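PDB 3UMA: glutathione-dependent peroxiredoxin from Sinorhizobium meliloti, which probably reduces hydrogen peroxide and organic hydroperoxides to water and alcohols at the expense of glutathione, as a thiol peroxidase of the Prx5 subfamily. Local coordinates for residues W109-S113 with G114-K118. Numbering follows the deposited sequence.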
ATOM      1  N   TRP A 109     -12.828   5.122  -3.479  1.00 19.25           N
ATOM      2  CA  TRP A 109     -12.380   3.763  -3.815  1.00 19.35           C
ATOM      3  C   TRP A 109     -12.624   2.785  -2.668  1.00 19.70           C
ATOM      4  O   TRP A 109     -13.004   1.636  -2.892  1.00 19.65           O
ATOM      5  CB  TRP A 109     -10.899   3.779  -4.179  1.00 18.70           C
ATOM      6  CG  TRP A 109     -10.418   2.562  -4.956  1.00 18.99           C
ATOM      7  CD1 TRP A 109     -11.105   1.875  -5.930  1.00 16.21           C
ATOM      8  CD2 TRP A 109      -9.128   1.936  -4.857  1.00 16.76           C
ATOM      9  NE1 TRP A 109     -10.322   0.863  -6.431  1.00 17.77           N
ATOM     10  CE2 TRP A 109      -9.104   0.876  -5.797  1.00 17.95           C
ATOM     11  CE3 TRP A 109      -7.988   2.173  -4.065  1.00 16.58           C
ATOM     12  CZ2 TRP A 109      -7.982   0.025  -5.956  1.00 17.48           C
ATOM     13  CZ3 TRP A 109      -6.866   1.343  -4.235  1.00 17.53           C
ATOM     14  CH2 TRP A 109      -6.877   0.277  -5.177  1.00 16.12           C
ATOM     15  N   ALA A 110     -12.405   3.244  -1.442  1.00 20.76           N
ATOM     16  CA  ALA A 110     -12.736   2.442  -0.253  1.00 21.70           C
ATOM     17  C   ALA A 110     -14.204   2.021  -0.285  1.00 22.23           C
ATOM     18  O   ALA A 110     -14.542   0.855  -0.054  1.00 21.97           O
ATOM     19  CB  ALA A 110     -12.434   3.235   1.009  1.00 21.76           C
ATOM     20  N   THR A 111     -15.075   2.979  -0.592  1.00 23.16           N
ATOM     21  CA  THR A 111     -16.522   2.756  -0.545  1.00 23.67           C
ATOM     22  C   THR A 111     -16.931   1.829  -1.692  1.00 24.24           C
ATOM     23  O   THR A 111     -17.673   0.859  -1.498  1.00 24.68           O
ATOM     24  CB  THR A 111     -17.281   4.114  -0.636  1.00 23.76           C
ATOM     25  OG1 THR A 111     -16.913   4.943   0.475  1.00 25.49           O
ATOM     26  CG2 THR A 111     -18.808   3.915  -0.654  1.00 23.71           C
ATOM     27  N   HIS A 112     -16.429   2.105  -2.887  1.00 24.20           N
ATOM     28  CA  HIS A 112     -16.883   1.348  -4.037  1.00 25.43           C
ATOM     29  C   HIS A 112     -16.253  -0.032  -4.201  1.00 25.01           C
ATOM     30  O   HIS A 112     -16.851  -0.911  -4.800  1.00 25.34           O
ATOM     31  CB  HIS A 112     -16.834   2.208  -5.295  1.00 25.73           C
ATOM     32  CG  HIS A 112     -17.812   3.346  -5.241  1.00 28.79           C
ATOM     33  ND1 HIS A 112     -17.435   4.669  -5.363  1.00 29.86           N
ATOM     34  CD2 HIS A 112     -19.146   3.355  -5.004  1.00 29.30           C
ATOM     35  CE1 HIS A 112     -18.501   5.439  -5.245  1.00 30.88           C
ATOM     36  NE2 HIS A 112     -19.553   4.666  -5.027  1.00 32.36           N
ATOM     37  N   SER A 113     -15.074  -0.227  -3.639  1.00 24.78           N
ATOM     38  CA  SER A 113     -14.475  -1.554  -3.602  1.00 25.43           C
ATOM     39  C   SER A 113     -15.070  -2.429  -2.490  1.00 26.06           C
ATOM     40  O   SER A 113     -14.825  -3.636  -2.461  1.00 26.28           O
ATOM     41  CB  SER A 113     -12.983  -1.437  -3.374  1.00 24.71           C
ATOM     42  OG  SER A 113     -12.722  -0.899  -2.087  1.00 24.47           O
ATOM     43  N   GLY A 114     -15.812  -1.816  -1.566  1.00 26.86           N
ATOM     44  CA  GLY A 114     -16.329  -2.519  -0.381  1.00 27.16           C
ATOM     45  C   GLY A 114     -15.258  -2.719   0.683  1.00 27.86           C
ATOM     46  O   GLY A 114     -15.437  -3.508   1.609  1.00 28.05           O
ATOM     47  N   GLY A 115     -14.147  -1.994   0.562  1.00 28.20           N
ATOM     48  CA  GLY A 115     -13.059  -2.080   1.531  1.00 28.67           C
ATOM     49  C   GLY A 115     -13.129  -1.098   2.694  1.00 29.34           C
ATOM     50  O   GLY A 115     -12.350  -1.197   3.645  1.00 28.26           O
HETATM   51  N   MSE A 116     -14.059  -0.152   2.632  1.00 30.28           N
HETATM   52  CA  MSE A 116     -14.221   0.826   3.714  1.00 32.01           C
HETATM   53  C   MSE A 116     -14.396   0.127   5.066  1.00 31.77           C
HETATM   54  O   MSE A 116     -15.295  -0.697   5.232  1.00 31.97           O
HETATM   55  CB  MSE A 116     -15.417   1.748   3.442  1.00 32.49           C
HETATM   56  CG  MSE A 116     -15.620   2.812   4.510  1.00 36.93           C
HETATM   57 SE   MSE A 116     -14.097   4.021   4.602  1.00 50.34          SE
HETATM   58  CE  MSE A 116     -14.726   5.397   3.345  1.00 45.76           C
ATOM     59  N   GLY A 117     -13.518   0.446   6.008  1.00 31.65           N
ATOM     60  CA  GLY A 117     -13.584  -0.105   7.354  1.00 31.96           C
ATOM     61  C   GLY A 117     -12.917  -1.454   7.545  1.00 32.45           C
ATOM     62  O   GLY A 117     -12.780  -1.925   8.678  1.00 33.09           O
ATOM     63  N   LYS A 118     -12.508  -2.089   6.449  1.00 31.77           N
ATOM     64  CA  LYS A 118     -11.895  -3.412   6.512  1.00 31.06           C
ATOM     65  C   LYS A 118     -10.381  -3.296   6.504  1.00 30.39           C
ATOM     66  O   LYS A 118      -9.679  -4.163   7.028  1.00 30.83           O
ATOM     67  CB  LYS A 118     -12.315  -4.271   5.316  1.00 31.68           C
ATOM     68  CG  LYS A 118     -13.787  -4.221   4.931  1.00 33.23           C
ATOM     69  CD  LYS A 118     -14.632  -5.207   5.713  1.00 37.38           C
ATOM     70  CE  LYS A 118     -16.045  -5.270   5.115  1.00 40.24           C
ATOM     71  NZ  LYS A 118     -17.072  -5.349   6.193  1.00 42.38           N
TER
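Ala110 and Met116 meet at the C-terminal end of helix 103-113, where a Schellman motif turns the chain toward strand 120-123 of this Redoxin domain. The evidence is the positive phi of Gly114 (77°) and two bonds back into the last turn, Gly114 N to Thr111 O and a weak one from Gly115 N to Ala110 O. Met116 N adds a further bond to Ala110 O, at 2.9 Å from well above the carbonyl plane. The selenomethionine Met116 then folds back along the helix. Its CB lies 3.7 Å from Ala110 O, and CG, anti to the backbone N (chi1 -178°), carries the chain on to SE, 4.0 Å from Ala110 CB. Bends at chi2 and chi3 bring CE to 3.9 Å from Ala110 CB and 3.6 Å from Thr111 OG1, a hydroxyl already bonded to Gly107 O. On the inner side, the Ser113 side chain touches Leu77, Leu81 and Phe121, tying the helix end to helix 70-82 and the sheet. Set between the backbone N and the carbonyl carbon, Ser113 OG can reach both ways: it accepts from Gly115 N and donates to Trp109 O. Without this hydroxyl, as with an alanine here, Gly115 N would probably lose one acceptor and keep the weak bond to Ala110 O, and Trp109 O would lose its side-chain donor. Trp109 O accepts from both Ser113 N and Ser113 OG, the latter 2.7 Å away and tilted 22° from the carbonyl plane.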